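Coenzyme Q-binding protein COQ10 START domain-containing protein (Thermus thermophilus, PDB 2D4R) is of unknown function but, as a putative START-superfamily member, probably binds a lipid or similar hydrophobic ligand. Local coordinates at residues Glu65-Asp70 with Arg74-Ser79. Sequence-based numbering, arbitrary orientation.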
loop_
_atom_site.group_PDB
_atom_site.type_symbol
_atom_site.label_atom_id
_atom_site.label_comp_id
_atom_site.label_asym_id
_atom_site.label_seq_id
_atom_site.Cartn_x
_atom_site.Cartn_y
_atom_site.Cartn_z
ATOM N N GLU A 65 6.514 -2.442 8.311
ATOM C CA GLU A 65 5.850 -3.286 9.284
ATOM C C GLU A 65 4.344 -3.053 9.153
ATOM O O GLU A 65 3.864 -1.918 9.225
ATOM C CB GLU A 65 6.343 -2.951 10.713
ATOM C CG GLU A 65 7.886 -3.074 10.897
ATOM C CD GLU A 65 8.375 -3.034 12.362
ATOM O OE1 GLU A 65 7.725 -2.395 13.216
ATOM O OE2 GLU A 65 9.430 -3.641 12.658
ATOM N N GLU A 66 3.599 -4.127 8.935
ATOM C CA GLU A 66 2.148 -4.025 8.945
ATOM C C GLU A 66 1.524 -4.852 10.057
ATOM O O GLU A 66 1.899 -6.000 10.296
ATOM C CB GLU A 66 1.558 -4.429 7.585
ATOM C CG GLU A 66 2.214 -5.607 6.924
ATOM C CD GLU A 66 3.227 -5.186 5.881
ATOM O OE1 GLU A 66 4.250 -5.883 5.727
ATOM O OE2 GLU A 66 2.998 -4.154 5.214
ATOM N N GLU A 67 0.576 -4.234 10.749
ATOM C CA GLU A 67 -0.192 -4.895 11.787
ATOM C C GLU A 67 -1.570 -5.137 11.200
ATOM O O GLU A 67 -2.236 -4.191 10.739
ATOM C CB GLU A 67 -0.291 -3.996 13.021
ATOM C CG GLU A 67 -0.787 -4.684 14.278
ATOM C CD GLU A 67 -1.108 -3.699 15.396
ATOM O OE1 GLU A 67 -1.702 -2.629 15.110
ATOM O OE2 GLU A 67 -0.767 -3.994 16.561
ATOM N N TRP A 68 -1.981 -6.404 11.211
ATOM C CA TRP A 68 -3.218 -6.835 10.579
ATOM C C TRP A 68 -4.302 -7.042 11.630
ATOM O O TRP A 68 -4.104 -7.767 12.609
ATOM C CB TRP A 68 -2.976 -8.132 9.794
ATOM C CG TRP A 68 -2.054 -7.951 8.605
ATOM C CD1 TRP A 68 -0.732 -8.275 8.537
ATOM C CD2 TRP A 68 -2.388 -7.369 7.337
ATOM N NE1 TRP A 68 -0.216 -7.929 7.312
ATOM C CE2 TRP A 68 -1.209 -7.372 6.554
ATOM C CE3 TRP A 68 -3.570 -6.841 6.785
ATOM C CZ2 TRP A 68 -1.172 -6.869 5.245
ATOM C CZ3 TRP A 68 -3.532 -6.338 5.481
ATOM C CH2 TRP A 68 -2.336 -6.358 4.726
ATOM N N ASP A 69 -5.443 -6.395 11.422
ATOM C CA ASP A 69 -6.577 -6.559 12.299
ATOM C C ASP A 69 -7.662 -7.413 11.623
ATOM O O ASP A 69 -8.565 -6.893 10.960
ATOM C CB ASP A 69 -7.125 -5.188 12.675
ATOM C CG ASP A 69 -8.200 -5.266 13.717
ATOM O OD1 ASP A 69 -8.795 -6.351 13.874
ATOM O OD2 ASP A 69 -8.455 -4.243 14.377
ATOM N N ASP A 70 -7.561 -8.726 11.806
ATOM C CA ASP A 70 -8.446 -9.682 11.150
ATOM C C ASP A 70 -9.896 -9.466 11.555
ATOM O O ASP A 70 -10.797 -9.573 10.733
ATOM C CB ASP A 70 -8.031 -11.118 11.501
ATOM C CG ASP A 70 -6.646 -11.486 10.975
ATOM O OD1 ASP A 70 -5.826 -12.006 11.768
ATOM O OD2 ASP A 70 -6.378 -11.261 9.775
ATOM N N ARG A 74 -9.004 -4.292 9.019
ATOM C CA ARG A 74 -8.160 -3.106 8.870
ATOM C C ARG A 74 -6.701 -3.514 9.065
ATOM O O ARG A 74 -6.406 -4.560 9.644
ATOM C CB ARG A 74 -8.460 -2.032 9.924
ATOM C CG ARG A 74 -9.887 -1.775 10.336
ATOM C CD ARG A 74 -9.896 -0.480 11.161
ATOM N NE ARG A 74 -11.123 -0.286 11.927
ATOM C CZ ARG A 74 -11.189 -0.257 13.256
ATOM N NH1 ARG A 74 -10.092 -0.407 13.991
ATOM N NH2 ARG A 74 -12.359 -0.076 13.851
ATOM N N ASN A 75 -5.795 -2.666 8.598
ATOM C CA ASN A 75 -4.378 -2.860 8.825
ATOM C C ASN A 75 -3.732 -1.513 9.149
ATOM O O ASN A 75 -4.243 -0.469 8.763
ATOM C CB ASN A 75 -3.756 -3.468 7.576
ATOM C CG ASN A 75 -2.345 -2.993 7.335
ATOM O OD1 ASN A 75 -2.114 -2.073 6.552
ATOM N ND2 ASN A 75 -1.388 -3.619 8.006
ATOM N N ARG A 76 -2.631 -1.544 9.886
ATOM C CA ARG A 76 -1.800 -0.362 10.088
ATOM C C ARG A 76 -0.366 -0.702 9.686
ATOM O O ARG A 76 0.108 -1.803 9.960
ATOM C CB ARG A 76 -1.816 0.067 11.556
ATOM C CG ARG A 76 -2.781 1.168 11.882
ATOM C CD ARG A 76 -2.992 1.286 13.386
ATOM N NE ARG A 76 -4.346 1.744 13.681
ATOM C CZ ARG A 76 -4.837 2.915 13.287
ATOM N NH1 ARG A 76 -6.078 3.253 13.594
ATOM N NH2 ARG A 76 -4.083 3.751 12.586
ATOM N N PHE A 77 0.322 0.236 9.042
ATOM C CA PHE A 77 1.698 -0.005 8.625
ATOM C C PHE A 77 2.603 1.187 8.886
ATOM O O PHE A 77 2.143 2.323 8.951
ATOM C CB PHE A 77 1.745 -0.405 7.134
ATOM C CG PHE A 77 1.318 0.682 6.191
ATOM C CD1 PHE A 77 -0.031 0.900 5.922
ATOM C CD2 PHE A 77 2.260 1.494 5.577
ATOM C CE1 PHE A 77 -0.439 1.911 5.062
ATOM C CE2 PHE A 77 1.862 2.512 4.711
ATOM C CZ PHE A 77 0.503 2.717 4.456
ATOM N N PHE A 78 3.893 0.919 9.041
ATOM C CA PHE A 78 4.857 1.957 9.378
ATOM C C PHE A 78 6.215 1.461 8.889
ATOM O O PHE A 78 6.503 0.275 8.990
ATOM C CB PHE A 78 4.838 2.171 10.910
ATOM C CG PHE A 78 5.865 3.166 11.436
ATOM C CD1 PHE A 78 5.487 4.466 11.775
ATOM C CD2 PHE A 78 7.194 2.787 11.635
ATOM C CE1 PHE A 78 6.416 5.374 12.305
ATOM C CE2 PHE A 78 8.129 3.694 12.167
ATOM C CZ PHE A 78 7.736 4.984 12.500
ATOM N N SER A 79 7.034 2.356 8.339
ATOM C CA SER A 79 8.395 1.995 7.940
ATOM C C SER A 79 9.393 2.440 8.993
ATOM O O SER A 79 9.526 3.631 9.266
ATOM C CB SER A 79 8.773 2.654 6.615
ATOM O OG SER A 79 10.084 2.265 6.262
#
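Glu65-Asp69 and Arg74-Ser79 run antiparallel, their axes 167° apart in direction, with Glu65-Phe78, Glu67-Arg76 and Asp69-Arg74 as hydrogen-bonded pairs and Glu66-Phe77 and Trp68-Asn75 as the non-hydrogen-bonded pairs between them. This is the turn end of a beta hairpin in the curved antiparallel sheet of a START-like fold, and it illustrates how a two-residue alternation gives one sheet two chemically different faces. Each hydrogen-bonded pair is joined twice; the link from Glu67 N to Arg76 O spans 2.6 Å and is nearly straight, whereas Arg74 N reaches Asp69 O over 3.3 Å. CA-H...O contacts fill in between, among them Phe77 CA to Glu65 O at 3.0 Å.

The more exposed face carries Glu65, Glu67, Asp69, Arg74, Arg76 and Phe78. Asp69 and Arg74 lie side by side there, yet the carboxylate sits well out of the guanidinium plane, so their attraction is one of charge alone. Glu65 and Glu67 turn instead to the next strand, forming salt bridges with Arg48 and Arg46.

On the buried face, Trp68 and Asn75 carry the packing. With its CG anti to the carbonyl carbon (chi1 -66°), Trp68 brings the six-membered part of its indole against Asn75, whose CB lies 3.5 Å from Trp68 CE3; ring and amide planes differ by 33°. A serine in place of Trp68 would probably uncover the Asn75 amide and leave its side chain freer to turn. Beside them, Glu66 is buried, but its OE1 is hydrogen-bonded to Ser49 OG and Thr47 OG1. Asn75 ND2 is placed over the centre of the Trp68 ring, 3.9 Å above its plane, and also gives a weak, bent hydrogen bond of 2.9 Å to Glu67 O, the same oxygen that receives Arg76 N.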